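Local coordinates for putative uncharacterized protein (Ustilago maydis, PDB 4GNX), which is a subunit of the fungal replication protein A complex that binds single-stranded DNA through OB-fold domains and probably protects it during DNA replication, at residues S10-R15 and N93-T98; R29-Q34 and T55-A60. One frame throughout, in Å; residues are numbered along the deposited sequence.

Contact 1: S10-R15 and N93-T98; sequences SPYQNR and NEYEIT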
loop_
_atom_site.group_PDB
_atom_site.type_symbol
_atom_site.label_atom_id
_atom_site.label_comp_id
_atom_site.label_asym_id
_atom_site.label_seq_id
_atom_site.Cartn_x
_atom_site.Cartn_y
_atom_site.Cartn_z
ATOM N N SER C 10 -25.342 -4.892 -19.370
ATOM C CA SER C 10 -25.717 -5.409 -18.052
ATOM C C SER C 10 -26.092 -6.880 -18.189
ATOM O O SER C 10 -26.411 -7.340 -19.291
ATOM C CB SER C 10 -26.937 -4.648 -17.508
ATOM O OG SER C 10 -28.086 -4.911 -18.306
ATOM N N PRO C 11 -26.096 -7.617 -17.070
ATOM C CA PRO C 11 -26.607 -8.997 -17.113
ATOM C C PRO C 11 -28.101 -9.083 -17.479
ATOM O O PRO C 11 -28.556 -10.126 -17.960
ATOM C CB PRO C 11 -26.397 -9.505 -15.681
ATOM C CG PRO C 11 -25.527 -8.486 -14.994
ATOM C CD PRO C 11 -25.730 -7.190 -15.703
ATOM N N TYR C 12 -28.843 -7.988 -17.285
ATOM C CA TYR C 12 -30.322 -7.986 -17.409
ATOM C C TYR C 12 -30.860 -7.940 -18.847
ATOM O O TYR C 12 -32.057 -8.127 -19.068
ATOM C CB TYR C 12 -30.963 -6.877 -16.532
ATOM C CG TYR C 12 -30.446 -6.897 -15.114
ATOM C CD1 TYR C 12 -31.030 -7.708 -14.153
ATOM C CD2 TYR C 12 -29.325 -6.148 -14.758
ATOM C CE1 TYR C 12 -30.531 -7.755 -12.861
ATOM C CE2 TYR C 12 -28.816 -6.178 -13.475
ATOM C CZ TYR C 12 -29.417 -6.986 -12.529
ATOM O OH TYR C 12 -28.891 -7.019 -11.256
ATOM N N GLN C 13 -29.974 -7.705 -19.812
ATOM C CA GLN C 13 -30.353 -7.643 -21.211
ATOM C C GLN C 13 -29.427 -8.565 -21.982
ATOM O O GLN C 13 -28.199 -8.502 -21.823
ATOM C CB GLN C 13 -30.267 -6.205 -21.715
ATOM C CG GLN C 13 -30.494 -6.025 -23.204
ATOM C CD GLN C 13 -31.907 -6.390 -23.631
ATOM O OE1 GLN C 13 -32.099 -7.151 -24.578
ATOM N NE2 GLN C 13 -32.906 -5.858 -22.923
ATOM N N ASN C 14 -30.025 -9.425 -22.804
ATOM C CA ASN C 14 -29.276 -10.458 -23.517
ATOM C C ASN C 14 -29.173 -10.259 -25.020
ATOM O O ASN C 14 -28.239 -10.758 -25.644
ATOM C CB ASN C 14 -29.838 -11.839 -23.200
ATOM C CG ASN C 14 -29.634 -12.224 -21.748
ATOM O OD1 ASN C 14 -28.726 -11.710 -21.079
ATOM N ND2 ASN C 14 -30.485 -13.125 -21.245
ATOM N N ARG C 15 -30.131 -9.537 -25.592
ATOM C CA ARG C 15 -30.085 -9.180 -26.997
ATOM C C ARG C 15 -29.279 -7.889 -27.150
ATOM O O ARG C 15 -29.825 -6.800 -26.964
ATOM C CB ARG C 15 -31.507 -9.002 -27.545
ATOM C CG ARG C 15 -31.578 -8.889 -29.062
ATOM C CD ARG C 15 -32.957 -8.492 -29.559
ATOM N NE ARG C 15 -33.837 -9.638 -29.780
ATOM C CZ ARG C 15 -33.810 -10.418 -30.864
ATOM N NH1 ARG C 15 -32.924 -10.203 -31.839
ATOM N NH2 ARG C 15 -34.664 -11.430 -30.978
ATOM N N ASN C 93 -14.876 -0.316 -14.552
ATOM C CA ASN C 93 -16.184 -0.887 -14.838
ATOM C C ASN C 93 -16.608 -1.965 -13.867
ATOM O O ASN C 93 -15.868 -2.880 -13.556
ATOM C CB ASN C 93 -16.231 -1.427 -16.264
ATOM C CG ASN C 93 -17.642 -1.523 -16.817
ATOM O OD1 ASN C 93 -18.634 -1.704 -16.078
ATOM N ND2 ASN C 93 -17.744 -1.426 -18.145
ATOM N N GLU C 94 -17.831 -1.817 -13.392
ATOM C CA GLU C 94 -18.555 -2.815 -12.613
ATOM C C GLU C 94 -18.707 -4.161 -13.349
ATOM O O GLU C 94 -18.669 -5.230 -12.732
ATOM C CB GLU C 94 -19.931 -2.226 -12.329
ATOM C CG GLU C 94 -20.812 -2.993 -11.365
ATOM C CD GLU C 94 -22.267 -2.563 -11.460
ATOM O OE1 GLU C 94 -23.014 -2.795 -10.481
ATOM O OE2 GLU C 94 -22.661 -1.996 -12.512
ATOM N N TYR C 95 -18.893 -4.119 -14.666
ATOM C CA TYR C 95 -19.014 -5.359 -15.433
ATOM C C TYR C 95 -17.811 -5.665 -16.342
ATOM O O TYR C 95 -16.958 -4.800 -16.579
ATOM C CB TYR C 95 -20.313 -5.352 -16.247
ATOM C CG TYR C 95 -21.565 -5.148 -15.410
ATOM C CD1 TYR C 95 -21.835 -5.973 -14.326
ATOM C CD2 TYR C 95 -22.483 -4.137 -15.718
ATOM C CE1 TYR C 95 -22.961 -5.795 -13.559
ATOM C CE2 TYR C 95 -23.622 -3.952 -14.961
ATOM C CZ TYR C 95 -23.857 -4.783 -13.882
ATOM O OH TYR C 95 -24.990 -4.607 -13.120
ATOM N N GLU C 96 -17.731 -6.920 -16.790
ATOM C CA GLU C 96 -16.909 -7.307 -17.943
ATOM C C GLU C 96 -17.601 -8.353 -18.830
ATOM O O GLU C 96 -18.672 -8.868 -18.476
ATOM C CB GLU C 96 -15.468 -7.704 -17.562
ATOM C CG GLU C 96 -15.294 -8.681 -16.414
ATOM C CD GLU C 96 -13.907 -8.596 -15.753
ATOM O OE1 GLU C 96 -13.439 -9.645 -15.247
ATOM O OE2 GLU C 96 -13.285 -7.494 -15.702
ATOM N N ILE C 97 -17.010 -8.631 -19.994
ATOM C CA ILE C 97 -17.589 -9.565 -20.951
ATOM C C ILE C 97 -16.805 -10.861 -21.045
ATOM O O ILE C 97 -15.577 -10.847 -21.081
ATOM C CB ILE C 97 -17.618 -8.951 -22.339
ATOM C CG1 ILE C 97 -18.613 -7.791 -22.392
ATOM C CG2 ILE C 97 -17.920 -10.015 -23.388
ATOM C CD1 ILE C 97 -18.406 -6.891 -23.594
ATOM N N THR C 98 -17.509 -11.984 -21.095
ATOM C CA THR C 98 -16.859 -13.266 -21.363
ATOM C C THR C 98 -17.393 -13.846 -22.668
ATOM O O THR C 98 -18.600 -13.967 -22.860
ATOM C CB THR C 98 -17.058 -14.302 -20.236
ATOM O OG1 THR C 98 -17.058 -13.651 -18.966
ATOM C CG2 THR C 98 -15.944 -15.323 -20.244
#
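Pro-11 lies over one face of the Tyr-95 ring and crosses it at about a right angle. Its CD does most of the touching: it comes within 3.6 Å of Tyr-95 CZ and sits 3.9 Å from the ring centroid, 25° off the normal, a CH-pi contact displaced toward the hydroxyl end of the ring. CG of the same proline reaches less closely, 4.0 Å from Tyr-95 CE1. Across the ring, Glu-94 CD covers the opposite face, also toward the rim, and the phenol therefore stands between the proline ring and the carboxylate end of Glu-94. Ser-10 adds its backbone CA at 4.0 Å from Tyr-95 CE2, an oblique approach. Beyond the proline, Tyr-12 turns an edge to its counterpart: CE2 is 4.2 Å from Tyr-95 OH, which lies near the plane of the Tyr-12 ring, while the two side chains run crosswise. No hydrogen bond joins the two segments. On the strand side, CG of Tyr-95 stands anti to the carbonyl carbon (chi1 -56°), which carries the ring out to the proline. The backbone that bears it is fixed by an Asx turn, in which Tyr-95 N donates to Asn-93 OD1 at 2.8 Å, while Asn-93 ND2 holds the carbonyl of Glu-51. In the other segment, Ser-10 to Gln-13 form a type I beta turn that presents Pro-11 and Tyr-12 together. This surface contact lays the loop that precedes strand 17-30 against the start of strand 95-99, next to the loop that connects strands 80-83 and 95-99 in the N-terminal OB fold.

Contact 2: R29-Q34 and T55-A60; sequences RHWSNQ and TGFNDA. With nucleotides of chain G.
Trp-31 brings CH2 to the edge of the Phe-57 ring, but only lightly: Trp-31 CH2 is 4.4 Å from Phe-57 CD1 and close to the plane of the phenyl ring, and no hydrogen bond crosses between the segments. The same corner of the indole passes obliquely by Asn-58 OD1, whose polar partner is the backbone N of Lys-39. Close packing appears where the thymidines of chain G fill the groove. Phe-57 turns one face to the DT2 base, with C5 of that base 3.6 Å above the ring plane and over its centre, while the methyl C7 of DT3 comes to the phenyl edge. Trp-31 receives sugar on its own face: C5' of DT3 lies 3.6 Å above the indole plane, offset toward the rim, and DT2 O2 meets the indole edge. Because CG of Trp-31 is set between the backbone N and the carbonyl carbon (chi1 80°), the indole folds in toward the DNA and Phe-57. Arg-29, extended from CG to NE, reaches away from the strand to DT4. Its guanidinium lies over the base, with DT4 C6 3.5 Å above the plane of the guanidinium, over its centre, and its edge faces the phosphorus. There NH2 donates to DT4 O5' (2.7 Å, 143°) and, weakly, to OP1. The loop side is looser: Asn-33 ND2 makes just a weak, 3.3 Å bond to DT3 OP1, and Gln-34 is poorly ordered. Aromatic faces thus take base and sugar, and arginine both covers a base and binds its phosphate, with no hydrogen bond to a base edge among these residues, which is consistent with binding single-stranded DNA largely irrespective of sequence.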
loop_
_atom_site.group_PDB
_atom_site.type_symbol
_atom_site.label_atom_id
_atom_site.label_comp_id
_atom_site.label_asym_id
_atom_site.label_seq_id
_atom_site.Cartn_x
_atom_site.Cartn_y
_atom_site.Cartn_z
ATOM N N ARG C 29 -2.602 -16.721 -21.805
ATOM C CA ARG C 29 -2.174 -17.174 -20.511
ATOM C C ARG C 29 -2.528 -18.654 -20.316
ATOM O O ARG C 29 -3.643 -19.069 -20.627
ATOM C CB ARG C 29 -2.801 -16.289 -19.426
ATOM C CG ARG C 29 -2.164 -16.438 -18.053
ATOM C CD ARG C 29 -2.511 -15.310 -17.091
ATOM N NE ARG C 29 -2.010 -15.600 -15.746
ATOM C CZ ARG C 29 -0.757 -15.393 -15.338
ATOM N NH1 ARG C 29 0.136 -14.867 -16.161
ATOM N NH2 ARG C 29 -0.394 -15.704 -14.100
ATOM N N HIS C 30 -1.558 -19.433 -19.818
ATOM C CA HIS C 30 -1.722 -20.854 -19.431
ATOM C C HIS C 30 -1.644 -21.052 -17.951
ATOM O O HIS C 30 -0.987 -20.283 -17.255
ATOM C CB HIS C 30 -0.613 -21.709 -20.025
ATOM C CG HIS C 30 -0.706 -21.876 -21.504
ATOM N ND1 HIS C 30 -1.552 -22.751 -22.076
ATOM C CD2 HIS C 30 -0.026 -21.243 -22.540
ATOM C CE1 HIS C 30 -1.426 -22.680 -23.412
ATOM N NE2 HIS C 30 -0.488 -21.757 -23.695
ATOM N N TRP C 31 -2.267 -22.111 -17.447
ATOM C CA TRP C 31 -2.120 -22.433 -16.037
ATOM C C TRP C 31 -2.314 -23.887 -15.744
ATOM O O TRP C 31 -2.599 -24.684 -16.641
ATOM C CB TRP C 31 -3.069 -21.582 -15.185
ATOM C CG TRP C 31 -4.485 -22.098 -15.154
ATOM C CD1 TRP C 31 -5.028 -23.025 -14.271
ATOM C CD2 TRP C 31 -5.587 -21.742 -16.057
ATOM N NE1 TRP C 31 -6.346 -23.259 -14.556
ATOM C CE2 TRP C 31 -6.748 -22.523 -15.615
ATOM C CE3 TRP C 31 -5.725 -20.890 -17.143
ATOM C CZ2 TRP C 31 -7.982 -22.433 -16.247
ATOM C CZ3 TRP C 31 -6.976 -20.811 -17.773
ATOM C CH2 TRP C 31 -8.074 -21.568 -17.336
ATOM N N SER C 32 -2.119 -24.222 -14.469
ATOM C CA SER C 32 -2.525 -25.494 -13.867
ATOM C C SER C 32 -2.725 -25.314 -12.362
ATOM O O SER C 32 -2.121 -24.425 -11.751
ATOM C CB SER C 32 -1.490 -26.589 -14.116
ATOM O OG SER C 32 -1.789 -27.736 -13.335
ATOM N N ASN C 33 -3.574 -26.154 -11.773
ATOM C CA ASN C 33 -3.751 -26.175 -10.319
ATOM C C ASN C 33 -4.318 -27.495 -9.782
ATOM O O ASN C 33 -3.652 -28.529 -9.865
ATOM C CB ASN C 33 -4.531 -24.940 -9.805
ATOM C CG ASN C 33 -5.672 -24.522 -10.720
ATOM O OD1 ASN C 33 -6.528 -25.326 -11.087
ATOM N ND2 ASN C 33 -5.699 -23.243 -11.070
ATOM N N GLN C 34 -5.539 -27.456 -9.250
ATOM C CA GLN C 34 -6.160 -28.611 -8.587
ATOM C C GLN C 34 -7.365 -29.127 -9.376
ATOM O O GLN C 34 -7.391 -30.293 -9.788
ATOM C CB GLN C 34 -6.600 -28.257 -7.158
ATOM C CG GLN C 34 -5.982 -26.991 -6.571
ATOM C CD GLN C 34 -6.637 -25.707 -7.072
ATOM O OE1 GLN C 34 -7.697 -25.731 -7.703
ATOM N NE2 GLN C 34 -5.999 -24.576 -6.790
ATOM N N THR C 55 -12.969 -11.257 -22.084
ATOM C CA THR C 55 -12.046 -12.373 -21.920
ATOM C C THR C 55 -12.567 -13.622 -22.619
ATOM O O THR C 55 -13.772 -13.920 -22.607
ATOM C CB THR C 55 -11.868 -12.728 -20.430
ATOM O OG1 THR C 55 -11.366 -11.596 -19.715
ATOM C CG2 THR C 55 -10.915 -13.898 -20.257
ATOM N N GLY C 56 -11.646 -14.371 -23.208
ATOM C CA GLY C 56 -11.997 -15.649 -23.776
ATOM C C GLY C 56 -11.243 -16.743 -23.070
ATOM O O GLY C 56 -10.053 -16.577 -22.790
ATOM N N PHE C 57 -11.934 -17.848 -22.786
ATOM C CA PHE C 57 -11.337 -19.016 -22.162
ATOM C C PHE C 57 -11.277 -20.212 -23.114
ATOM O O PHE C 57 -12.132 -20.369 -23.990
ATOM C CB PHE C 57 -12.127 -19.404 -20.926
ATOM C CG PHE C 57 -11.982 -18.454 -19.776
ATOM C CD1 PHE C 57 -10.951 -18.610 -18.849
ATOM C CD2 PHE C 57 -12.898 -17.423 -19.587
ATOM C CE1 PHE C 57 -10.822 -17.749 -17.769
ATOM C CE2 PHE C 57 -12.770 -16.556 -18.509
ATOM C CZ PHE C 57 -11.731 -16.724 -17.597
ATOM N N ASN C 58 -10.254 -21.047 -22.926
ATOM C CA ASN C 58 -10.030 -22.271 -23.701
ATOM C C ASN C 58 -10.366 -22.206 -25.196
ATOM O O ASN C 58 -9.594 -21.645 -25.975
ATOM C CB ASN C 58 -10.699 -23.444 -22.997
ATOM C CG ASN C 58 -10.410 -23.443 -21.510
ATOM O OD1 ASN C 58 -9.261 -23.263 -21.083
ATOM N ND2 ASN C 58 -11.455 -23.608 -20.709
ATOM N N ASP C 59 -11.510 -22.753 -25.596
ATOM C CA ASP C 59 -11.877 -22.772 -27.015
ATOM C C ASP C 59 -12.124 -21.383 -27.647
ATOM O O ASP C 59 -11.870 -21.167 -28.841
ATOM C CB ASP C 59 -13.032 -23.750 -27.256
ATOM C CG ASP C 59 -12.601 -25.207 -27.074
ATOM O OD1 ASP C 59 -13.282 -26.121 -27.597
ATOM O OD2 ASP C 59 -11.563 -25.441 -26.413
ATOM N N ALA C 60 -12.579 -20.439 -26.835
ATOM C CA ALA C 60 -12.752 -19.064 -27.292
ATOM C C ALA C 60 -11.437 -18.411 -27.768
ATOM O O ALA C 60 -11.465 -17.503 -28.611
ATOM C CB ALA C 60 -13.407 -18.229 -26.205
ATOM P P DT G 4 -2.180 -17.263 -11.871
ATOM O OP1 DT G 4 -0.859 -17.748 -12.350
ATOM O OP2 DT G 4 -2.630 -17.613 -10.498
ATOM O "O5'" DT G 4 -2.247 -15.679 -12.076
ATOM C "C5'" DT G 4 -2.343 -14.759 -10.964
ATOM C "C4'" DT G 4 -1.190 -13.782 -10.992
ATOM O "O4'" DT G 4 -0.717 -13.640 -12.355
ATOM C "C3'" DT G 4 -1.510 -12.362 -10.508
ATOM O "O3'" DT G 4 -0.424 -11.839 -9.716
ATOM C "C2'" DT G 4 -1.607 -11.575 -11.802
ATOM C "C1'" DT G 4 -0.527 -12.261 -12.610
ATOM N N1 DT G 4 -0.568 -12.041 -14.071
ATOM C C2 DT G 4 0.617 -11.739 -14.709
ATOM O O2 DT G 4 1.690 -11.675 -14.132
ATOM N N3 DT G 4 0.499 -11.525 -16.061
ATOM C C4 DT G 4 -0.659 -11.571 -16.817
ATOM O O4 DT G 4 -0.608 -11.355 -18.026
ATOM C C5 DT G 4 -1.865 -11.883 -16.080
ATOM C C7 DT G 4 -3.168 -11.948 -16.814
ATOM C C6 DT G 4 -1.761 -12.094 -14.762
ATOM P P DT G 2 -15.230 -19.177 -10.857
ATOM O OP1 DT G 2 -15.255 -19.550 -9.419
ATOM O OP2 DT G 2 -15.134 -17.743 -11.237
ATOM O "O5'" DT G 2 -14.022 -19.986 -11.514
ATOM C "C5'" DT G 2 -13.141 -19.367 -12.472
ATOM C "C4'" DT G 2 -12.002 -20.300 -12.811
ATOM O "O4'" DT G 2 -12.399 -21.209 -13.863
ATOM C "C3'" DT G 2 -10.741 -19.602 -13.309
ATOM O "O3'" DT G 2 -9.589 -20.297 -12.833
ATOM C "C2'" DT G 2 -10.862 -19.679 -14.819
ATOM C "C1'" DT G 2 -11.677 -20.944 -15.062
ATOM N N1 DT G 2 -12.653 -20.824 -16.164
ATOM C C2 DT G 2 -12.615 -21.754 -17.180
ATOM O O2 DT G 2 -11.816 -22.677 -17.210
ATOM N N3 DT G 2 -13.554 -21.563 -18.165
ATOM C C4 DT G 2 -14.500 -20.557 -18.236
ATOM O O4 DT G 2 -15.281 -20.516 -19.183
ATOM C C5 DT G 2 -14.479 -19.613 -17.137
ATOM C C7 DT G 2 -15.468 -18.491 -17.122
ATOM C C6 DT G 2 -13.565 -19.791 -16.173
ATOM P P DT G 3 -8.606 -19.595 -11.785
ATOM O OP1 DT G 3 -7.873 -20.704 -11.122
ATOM O OP2 DT G 3 -9.311 -18.581 -10.966
ATOM O "O5'" DT G 3 -7.572 -18.841 -12.731
ATOM C "C5'" DT G 3 -6.457 -19.563 -13.281
ATOM C "C4'" DT G 3 -5.393 -18.596 -13.736
ATOM O "O4'" DT G 3 -6.007 -17.578 -14.557
ATOM C "C3'" DT G 3 -4.672 -17.857 -12.608
ATOM O "O3'" DT G 3 -3.269 -17.852 -12.893
ATOM C "C2'" DT G 3 -5.262 -16.458 -12.661
ATOM C "C1'" DT G 3 -5.546 -16.308 -14.139
ATOM N N1 DT G 3 -6.578 -15.313 -14.490
ATOM C C2 DT G 3 -6.158 -14.121 -15.038
ATOM O O2 DT G 3 -4.982 -13.848 -15.222
ATOM N N3 DT G 3 -7.172 -13.248 -15.350
ATOM C C4 DT G 3 -8.530 -13.450 -15.184
ATOM O O4 DT G 3 -9.323 -12.575 -15.523
ATOM C C5 DT G 3 -8.899 -14.730 -14.611
ATOM C C7 DT G 3 -10.346 -15.041 -14.391
ATOM C C6 DT G 3 -7.917 -15.584 -14.299
#

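How the contacts relate
Both contacts belong to the same N-terminal OB fold, with centres about 21 Å apart, and they are joined through neighbouring parallel strands 95-99 and 51-57. Ile-97 O of contact 1 lies 2.8 Å from Thr-55 N of contact 2, a probable hydrogen bond, and Thr-98 CG2 packs 3.8 Å from Phe-57 CD2, at the edge of the ring whose face meets DT2. Along the chain, 29-34 and 55-60 fall between the two segments of contact 1. Their relation to the DNA differs: contact 2 lines the binding groove itself, whereas contact 1, a surface packing of loop on strand, comes to about 4 Å from the nucleic acid at its nearest atom.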